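Local structure of methylenetetrahydrofolate--tRNA-(uracil-5-)-methyltransferase TrmFO (Thermus thermophilus, 3G5S) at residues A[234-247]-A[253-265]. The protein catalyses the folate- and FAD-dependent methylation of uridine 54 to 5-methyluridine in tRNA, probably with NADH or NADPH as reductant. Residues are numbered along the deposited sequence; the frame is centred on the assembly and turned at random.
Sequences YQTLLFGPMKPVGL and GKEPFAVVQLRQE. With EDO (1,2-ethanediol), chain G.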
ATOM      1  N   TYR A 234      28.415   3.427 -16.807  1.00 19.31           N
ATOM      2  CA  TYR A 234      28.344   1.998 -17.103  1.00 19.29           C
ATOM      3  C   TYR A 234      28.702   1.123 -15.897  1.00 17.27           C
ATOM      4  O   TYR A 234      28.101   0.074 -15.687  1.00 16.67           O
ATOM      5  CB  TYR A 234      29.276   1.683 -18.280  1.00 20.66           C
ATOM      6  CG  TYR A 234      29.275   0.248 -18.762  1.00 23.57           C
ATOM      7  CD1 TYR A 234      30.210  -0.667 -18.293  1.00 25.46           C
ATOM      8  CD2 TYR A 234      28.357  -0.185 -19.711  1.00 24.69           C
ATOM      9  CE1 TYR A 234      30.222  -1.977 -18.748  1.00 25.97           C
ATOM     10  CE2 TYR A 234      28.362  -1.492 -20.171  1.00 25.64           C
ATOM     11  CZ  TYR A 234      29.295  -2.382 -19.685  1.00 26.26           C
ATOM     12  OH  TYR A 234      29.303  -3.683 -20.146  1.00 29.16           O
ATOM     13  N   GLN A 235      29.680   1.548 -15.104  1.00 15.63           N
ATOM     14  CA  GLN A 235      30.147   0.723 -13.991  1.00 14.79           C
ATOM     15  C   GLN A 235      29.203   0.692 -12.799  1.00 13.77           C
ATOM     16  O   GLN A 235      29.249  -0.233 -11.993  1.00 14.39           O
ATOM     17  CB  GLN A 235      31.504   1.218 -13.496  1.00 14.35           C
ATOM     18  CG  GLN A 235      32.636   1.052 -14.478  1.00 14.24           C
ATOM     19  CD  GLN A 235      33.964   1.392 -13.837  1.00 13.84           C
ATOM     20  OE1 GLN A 235      34.277   2.561 -13.606  1.00 14.81           O
ATOM     21  NE2 GLN A 235      34.743   0.370 -13.521  1.00 14.25           N
ATOM     22  N   THR A 236      28.367   1.714 -12.683  1.00 14.26           N
ATOM     23  CA  THR A 236      27.642   1.973 -11.447  1.00 14.82           C
ATOM     24  C   THR A 236      26.762   0.804 -11.006  1.00 14.27           C
ATOM     25  O   THR A 236      26.842   0.355  -9.863  1.00 14.51           O
ATOM     26  CB  THR A 236      26.803   3.253 -11.580  1.00 15.63           C
ATOM     27  OG1 THR A 236      27.558   4.254 -12.277  1.00 16.44           O
ATOM     28  CG2 THR A 236      26.385   3.764 -10.220  1.00 17.38           C
ATOM     29  N   LEU A 237      25.920   0.302 -11.901  1.00 13.72           N
ATOM     30  CA  LEU A 237      25.048  -0.807 -11.525  1.00 14.39           C
ATOM     31  C   LEU A 237      25.839  -2.072 -11.176  1.00 14.23           C
ATOM     32  O   LEU A 237      25.411  -2.875 -10.344  1.00 15.04           O
ATOM     33  CB  LEU A 237      24.014  -1.093 -12.620  1.00 15.05           C
ATOM     34  CG  LEU A 237      22.951  -0.010 -12.796  1.00 17.17           C
ATOM     35  CD1 LEU A 237      22.191  -0.205 -14.098  1.00 19.83           C
ATOM     36  CD2 LEU A 237      21.997   0.005 -11.611  1.00 18.68           C
ATOM     37  N   LEU A 238      27.006  -2.231 -11.800  1.00 14.19           N
ATOM     38  CA  LEU A 238      27.857  -3.399 -11.579  1.00 14.78           C
ATOM     39  C   LEU A 238      28.534  -3.359 -10.211  1.00 13.95           C
ATOM     40  O   LEU A 238      28.834  -4.403  -9.628  1.00 15.47           O
ATOM     41  CB  LEU A 238      28.904  -3.530 -12.689  1.00 15.31           C
ATOM     42  CG  LEU A 238      28.353  -3.683 -14.108  1.00 15.90           C
ATOM     43  CD1 LEU A 238      29.488  -3.642 -15.122  1.00 16.66           C
ATOM     44  CD2 LEU A 238      27.538  -4.963 -14.244  1.00 16.99           C
ATOM     45  N   PHE A 239      28.777  -2.155  -9.705  1.00 13.87           N
ATOM     46  CA  PHE A 239      29.281  -2.001  -8.347  1.00 13.72           C
ATOM     47  C   PHE A 239      28.153  -2.141  -7.336  1.00 14.34           C
ATOM     48  O   PHE A 239      28.405  -2.474  -6.181  1.00 15.29           O
ATOM     49  CB  PHE A 239      29.903  -0.618  -8.150  1.00 13.89           C
ATOM     50  CG  PHE A 239      31.306  -0.484  -8.680  1.00 12.95           C
ATOM     51  CD1 PHE A 239      32.339  -1.245  -8.157  1.00 13.68           C
ATOM     52  CD2 PHE A 239      31.599   0.429  -9.678  1.00 14.01           C
ATOM     53  CE1 PHE A 239      33.629  -1.112  -8.620  1.00 14.39           C
ATOM     54  CE2 PHE A 239      32.901   0.570 -10.150  1.00 13.81           C
ATOM     55  CZ  PHE A 239      33.913  -0.206  -9.620  1.00 14.27           C
ATOM     56  N   GLY A 240      26.923  -1.871  -7.785  1.00 15.41           N
ATOM     57  CA  GLY A 240      25.756  -1.773  -6.925  1.00 15.55           C
ATOM     58  C   GLY A 240      24.842  -2.985  -6.985  1.00 13.65           C
ATOM     59  O   GLY A 240      25.275  -4.100  -6.728  1.00 14.72           O
ATOM     60  N   PRO A 241      23.565  -2.778  -7.341  1.00 13.68           N
ATOM     61  CA  PRO A 241      22.578  -3.840  -7.128  1.00 14.18           C
ATOM     62  C   PRO A 241      22.740  -5.016  -8.072  1.00 13.65           C
ATOM     63  O   PRO A 241      22.147  -6.053  -7.810  1.00 15.77           O
ATOM     64  CB  PRO A 241      21.248  -3.127  -7.380  1.00 15.68           C
ATOM     65  CG  PRO A 241      21.607  -2.014  -8.307  1.00 16.55           C
ATOM     66  CD  PRO A 241      22.932  -1.532  -7.803  1.00 15.19           C
HETATM   67  N   MSE A 242      23.523  -4.865  -9.136  1.00 12.60           N
HETATM   68  CA  MSE A 242      23.711  -5.949 -10.089  1.00 13.23           C
HETATM   69  C   MSE A 242      25.045  -6.667  -9.895  1.00 13.37           C
HETATM   70  O   MSE A 242      25.427  -7.509 -10.710  1.00 14.18           O
HETATM   71  CB  MSE A 242      23.533  -5.445 -11.527  1.00 14.14           C
HETATM   72  CG  MSE A 242      22.150  -4.838 -11.777  1.00 14.80           C
HETATM   73 SE   MSE A 242      21.813  -4.286 -13.597  1.00 16.88          SE
HETATM   74  CE  MSE A 242      21.706  -6.041 -14.413  1.00 19.36           C
ATOM     75  N   LYS A 243      25.740  -6.365  -8.803  1.00 12.33           N
ATOM     76  CA  LYS A 243      27.034  -7.004  -8.547  1.00 12.85           C
ATOM     77  C   LYS A 243      26.901  -8.516  -8.344  1.00 12.25           C
ATOM     78  O   LYS A 243      25.946  -8.979  -7.732  1.00 13.50           O
ATOM     79  CB  LYS A 243      27.710  -6.362  -7.337  1.00 13.98           C
ATOM     80  CG  LYS A 243      27.042  -6.659  -6.014  1.00 15.21           C
ATOM     81  CD  LYS A 243      27.646  -5.788  -4.920  1.00 17.39           C
ATOM     82  CE  LYS A 243      26.982  -6.032  -3.583  1.00 19.88           C
ATOM     83  NZ  LYS A 243      27.544  -5.159  -2.522  1.00 21.15           N
ATOM     84  N   PRO A 244      27.867  -9.290  -8.861  1.00 13.24           N
ATOM     85  CA  PRO A 244      27.815 -10.749  -8.752  1.00 13.37           C
ATOM     86  C   PRO A 244      28.660 -11.301  -7.607  1.00 13.96           C
ATOM     87  O   PRO A 244      28.860 -12.514  -7.524  1.00 14.43           O
ATOM     88  CB  PRO A 244      28.411 -11.185 -10.087  1.00 14.70           C
ATOM     89  CG  PRO A 244      29.494 -10.164 -10.323  1.00 15.22           C
ATOM     90  CD  PRO A 244      28.924  -8.857  -9.796  1.00 15.15           C
ATOM     91  N   VAL A 245      29.141 -10.410  -6.744  1.00 15.42           N
ATOM     92  CA  VAL A 245      30.064 -10.760  -5.664  1.00 16.25           C
ATOM     93  C   VAL A 245      29.570 -11.933  -4.823  1.00 16.17           C
ATOM     94  O   VAL A 245      28.462 -11.902  -4.291  1.00 17.39           O
ATOM     95  CB  VAL A 245      30.316  -9.554  -4.741  1.00 18.37           C
ATOM     96  CG1 VAL A 245      31.296  -9.930  -3.652  1.00 19.87           C
ATOM     97  CG2 VAL A 245      30.832  -8.377  -5.548  1.00 19.33           C
ATOM     98  N   GLY A 246      30.399 -12.967  -4.709  1.00 17.38           N
ATOM     99  CA  GLY A 246      30.082 -14.107  -3.865  1.00 18.37           C
ATOM    100  C   GLY A 246      29.093 -15.106  -4.449  1.00 18.08           C
ATOM    101  O   GLY A 246      28.658 -16.027  -3.753  1.00 20.70           O
ATOM    102  N   LEU A 247      28.742 -14.936  -5.721  1.00 16.61           N
ATOM    103  CA  LEU A 247      27.807 -15.840  -6.388  1.00 16.24           C
ATOM    104  C   LEU A 247      28.512 -16.696  -7.431  1.00 17.22           C
ATOM    105  O   LEU A 247      29.444 -16.242  -8.098  1.00 17.72           O
ATOM    106  CB  LEU A 247      26.676 -15.049  -7.044  1.00 16.83           C
ATOM    107  CG  LEU A 247      25.817 -14.188  -6.114  1.00 16.64           C
ATOM    108  CD1 LEU A 247      24.918 -13.257  -6.916  1.00 18.30           C
ATOM    109  CD2 LEU A 247      24.999 -15.058  -5.171  1.00 17.82           C
ATOM    110  N   GLY A 253      29.760 -22.508 -13.551  1.00 20.70           N
ATOM    111  CA  GLY A 253      30.699 -22.798 -12.482  1.00 21.45           C
ATOM    112  C   GLY A 253      31.559 -21.598 -12.121  1.00 22.80           C
ATOM    113  O   GLY A 253      32.578 -21.737 -11.447  1.00 25.18           O
ATOM    114  N   LYS A 254      31.151 -20.415 -12.570  1.00 21.95           N
ATOM    115  CA  LYS A 254      31.918 -19.207 -12.315  1.00 21.43           C
ATOM    116  C   LYS A 254      31.022 -18.057 -11.880  1.00 18.75           C
ATOM    117  O   LYS A 254      29.793 -18.117 -11.991  1.00 17.86           O
ATOM    118  CB  LYS A 254      32.703 -18.794 -13.560  1.00 23.67           C
ATOM    119  CG  LYS A 254      33.631 -19.874 -14.086  1.00 26.19           C
ATOM    120  CD  LYS A 254      34.493 -19.372 -15.230  1.00 28.79           C
ATOM    121  CE  LYS A 254      33.648 -18.818 -16.364  1.00 30.04           C
ATOM    122  NZ  LYS A 254      34.365 -18.922 -17.666  1.00 31.64           N
ATOM    123  N   GLU A 255      31.653 -17.004 -11.381  1.00 17.95           N
ATOM    124  CA  GLU A 255      30.951 -15.780 -11.070  1.00 16.91           C
ATOM    125  C   GLU A 255      30.216 -15.289 -12.319  1.00 16.53           C
ATOM    126  O   GLU A 255      30.792 -15.247 -13.399  1.00 16.71           O
ATOM    127  CB  GLU A 255      31.978 -14.740 -10.625  1.00 17.39           C
ATOM    128  CG  GLU A 255      31.415 -13.458 -10.057  1.00 17.57           C
ATOM    129  CD  GLU A 255      32.516 -12.448  -9.805  1.00 18.55           C
ATOM    130  OE1 GLU A 255      32.985 -11.831 -10.781  1.00 20.54           O
ATOM    131  OE2 GLU A 255      32.933 -12.289  -8.642  1.00 19.93           O
ATOM    132  N   PRO A 256      28.929 -14.936 -12.192  1.00 15.74           N
ATOM    133  CA  PRO A 256      28.248 -14.346 -13.350  0.57 15.81           C
ATOM    134  C   PRO A 256      28.777 -12.942 -13.630  1.00 15.28           C
ATOM    135  O   PRO A 256      29.406 -12.322 -12.767  1.00 15.99           O
ATOM    136  CB  PRO A 256      26.779 -14.303 -12.918  0.57 16.59           C
ATOM    137  CG  PRO A 256      26.805 -14.377 -11.440  0.57 15.16           C
ATOM    138  CD  PRO A 256      28.039 -15.110 -11.034  0.57 15.29           C
ATOM    139  N   PHE A 257      28.551 -12.456 -14.840  1.00 15.41           N
ATOM    140  CA  PHE A 257      28.959 -11.095 -15.157  1.00 14.97           C
ATOM    141  C   PHE A 257      28.173 -10.088 -14.311  1.00 14.37           C
ATOM    142  O   PHE A 257      28.741  -9.183 -13.706  1.00 15.44           O
ATOM    143  CB  PHE A 257      28.778 -10.784 -16.640  1.00 15.97           C
ATOM    144  CG  PHE A 257      29.167  -9.384 -16.997  1.00 16.48           C
ATOM    145  CD1 PHE A 257      30.490  -9.065 -17.266  1.00 19.07           C
ATOM    146  CD2 PHE A 257      28.222  -8.371 -17.010  1.00 17.21           C
ATOM    147  CE1 PHE A 257      30.856  -7.766 -17.574  1.00 19.72           C
ATOM    148  CE2 PHE A 257      28.580  -7.074 -17.312  1.00 17.86           C
ATOM    149  CZ  PHE A 257      29.900  -6.770 -17.593  1.00 20.00           C
ATOM    150  N   ALA A 258      26.857 -10.253 -14.277  1.00 14.42           N
ATOM    151  CA  ALA A 258      25.980  -9.401 -13.487  1.00 13.86           C
ATOM    152  C   ALA A 258      24.756 -10.222 -13.121  1.00 13.05           C
ATOM    153  O   ALA A 258      24.487 -11.253 -13.746  1.00 13.21           O
ATOM    154  CB  ALA A 258      25.586  -8.180 -14.285  1.00 14.75           C
ATOM    155  N   VAL A 259      24.036  -9.790 -12.088  1.00 12.32           N
ATOM    156  CA  VAL A 259      22.793 -10.438 -11.709  1.00 12.94           C
ATOM    157  C   VAL A 259      21.750  -9.408 -11.341  1.00 13.68           C
ATOM    158  O   VAL A 259      22.068  -8.273 -11.003  1.00 16.07           O
ATOM    159  CB  VAL A 259      22.955 -11.378 -10.491  1.00 14.79           C
ATOM    160  CG1 VAL A 259      24.035 -12.414 -10.744  1.00 15.82           C
ATOM    161  CG2 VAL A 259      23.232 -10.579  -9.227  1.00 15.78           C
ATOM    162  N   VAL A 260      20.494  -9.808 -11.444  1.00 12.35           N
ATOM    163  CA  VAL A 260      19.425  -9.151 -10.714  1.00 11.81           C
ATOM    164  C   VAL A 260      18.979 -10.136  -9.641  1.00 11.80           C
ATOM    165  O   VAL A 260      18.705 -11.307  -9.929  1.00 12.53           O
ATOM    166  CB  VAL A 260      18.251  -8.778 -11.629  1.00 12.96           C
ATOM    167  CG1 VAL A 260      17.072  -8.269 -10.812  1.00 14.12           C
ATOM    168  CG2 VAL A 260      18.696  -7.741 -12.654  1.00 14.14           C
ATOM    169  N   GLN A 261      18.929  -9.671  -8.395  1.00 11.73           N
ATOM    170  CA  GLN A 261      18.487 -10.517  -7.303  1.00 11.98           C
ATOM    171  C   GLN A 261      17.032 -10.247  -6.980  1.00 11.22           C
ATOM    172  O   GLN A 261      16.573  -9.109  -7.086  1.00 12.46           O
ATOM    173  CB  GLN A 261      19.303 -10.241  -6.049  1.00 13.16           C
ATOM    174  CG  GLN A 261      20.752 -10.587  -6.158  1.00 15.20           C
ATOM    175  CD  GLN A 261      21.397 -10.615  -4.806  1.00 15.74           C
ATOM    176  OE1 GLN A 261      21.419  -9.605  -4.097  1.00 16.74           O
ATOM    177  NE2 GLN A 261      21.906 -11.776  -4.418  1.00 16.72           N
ATOM    178  N   LEU A 262      16.320 -11.288  -6.562  1.00 11.28           N
ATOM    179  CA  LEU A 262      14.957 -11.139  -6.077  1.00 11.65           C
ATOM    180  C   LEU A 262      14.851 -11.704  -4.678  1.00 10.98           C
ATOM    181  O   LEU A 262      15.504 -12.695  -4.346  1.00 12.28           O
ATOM    182  CB  LEU A 262      13.953 -11.834  -6.993  1.00 13.17           C
ATOM    183  CG  LEU A 262      13.795 -11.175  -8.367  1.00 16.56           C
ATOM    184  CD1 LEU A 262      14.768 -11.779  -9.340  1.00 18.58           C
ATOM    185  CD2 LEU A 262      12.371 -11.326  -8.868  1.00 17.23           C
ATOM    186  N   ARG A 263      14.036 -11.062  -3.851  1.00 11.49           N
ATOM    187  CA  ARG A 263      13.838 -11.538  -2.489  1.00 13.02           C
ATOM    188  C   ARG A 263      12.361 -11.707  -2.185  1.00 11.51           C
ATOM    189  O   ARG A 263      11.511 -10.992  -2.715  1.00 11.85           O
ATOM    190  CB  ARG A 263      14.483 -10.604  -1.469  1.00 16.18           C
ATOM    191  CG  ARG A 263      13.706  -9.355  -1.178  1.00 18.43           C
ATOM    192  CD  ARG A 263      14.259  -8.637   0.048  1.00 18.64           C
ATOM    193  NE  ARG A 263      13.208  -7.823   0.627  1.00 18.69           N
ATOM    194  CZ  ARG A 263      13.311  -7.102   1.738  1.00 18.09           C
ATOM    195  NH1 ARG A 263      14.444  -7.058   2.431  1.00 18.56           N
ATOM    196  NH2 ARG A 263      12.254  -6.420   2.147  1.00 17.99           N
ATOM    197  N   GLN A 264      12.061 -12.658  -1.313  1.00 11.93           N
ATOM    198  CA  GLN A 264      10.692 -12.937  -0.924  1.00 11.74           C
ATOM    199  C   GLN A 264      10.147 -11.838  -0.004  1.00 11.17           C
ATOM    200  O   GLN A 264      10.788 -11.477   0.988  1.00 12.37           O
ATOM    201  CB  GLN A 264      10.632 -14.297  -0.236  1.00 12.64           C
ATOM    202  CG  GLN A 264       9.240 -14.710   0.166  1.00 13.56           C
ATOM    203  CD  GLN A 264       9.182 -16.100   0.763  1.00 15.17           C
ATOM    204  OE1 GLN A 264       8.262 -16.419   1.519  1.00 17.17           O
ATOM    205  NE2 GLN A 264      10.162 -16.934   0.437  1.00 16.61           N
ATOM    206  N   GLU A 265       8.963 -11.319  -0.325  1.00 10.87           N
ATOM    207  CA  GLU A 265       8.357 -10.262   0.483  1.00 11.54           C
ATOM    208  C   GLU A 265       7.212 -10.759   1.360  1.00 12.23           C
ATOM    209  O   GLU A 265       7.067 -10.321   2.498  1.00 14.74           O
ATOM    210  CB  GLU A 265       7.843  -9.126  -0.400  1.00 12.68           C
ATOM    211  CG  GLU A 265       8.926  -8.382  -1.151  1.00 13.63           C
ATOM    212  CD  GLU A 265       9.973  -7.733  -0.250  1.00 15.20           C
ATOM    213  OE1 GLU A 265       9.743  -7.574   0.967  1.00 15.43           O
ATOM    214  OE2 GLU A 265      11.040  -7.370  -0.782  1.00 18.18           O
TER
HETATM  215  C1  EDO G 449       8.562 -12.795   4.441  1.00 19.72           C
HETATM  216  O1  EDO G 449       7.311 -12.321   4.957  1.00 20.03           O
HETATM  217  C2  EDO G 449       9.732 -12.281   5.274  1.00 19.74           C
HETATM  218  O2  EDO G 449       9.364 -12.277   6.653  1.00 20.20           O
HETATM  219  O   HOH W   1      19.519  -6.960  -7.775  1.00 14.50           O
HETATM  220  O   HOH W   2      21.275  -6.924  -4.861  1.00 22.44           O
HETATM  221  O   HOH W   3      32.663 -13.591  -6.352  1.00 19.47           O
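Where Met242 docks on Val259, a loop leaving helix 236-239 meets the start of strand 258-264 in the antiparallel sheet, an example of a loop joined to a strand by one direct backbone bond and clasped by apolar side chains. Val259 N donates to Met242 O (3.0 Å, 166° at the hydrogen). The Met242 side chain, a selenomethionine bent at chi3 (70°), brings CE within 3.9 Å of Val260 CG2. Further along the strand the link becomes indirect: one water accepts from Gln261 N and lies 2.8 Å from Pro241 O.

At the helix, Leu238 places both methyls on the second segment, CD1 4.0 Å from Phe257 CZ and CD2 3.8 Å from Ala258 CB. An alanine here would lose both methyls and is likely to leave the Phe257 ring less firmly held on that side. Beyond Met242, the extended chain of Glu255 brings its CG to 3.8 Å from Pro244 CB and its CD against Pro244 CG, while Leu247 CD1 reaches Val259 CG2 at 3.9 Å. Another water accepts from Gly246 N, within the type II turn from Pro244 to Leu247, and donates to Glu255 OE2.

Strand 187-191 flanks strand 258-264, bonded to it through Ala258 and Val260, and Met191 touches Met242. Helix 193-205 packs against Leu237 and Phe257, and strand 271-274 borders the other side of strand 258-264.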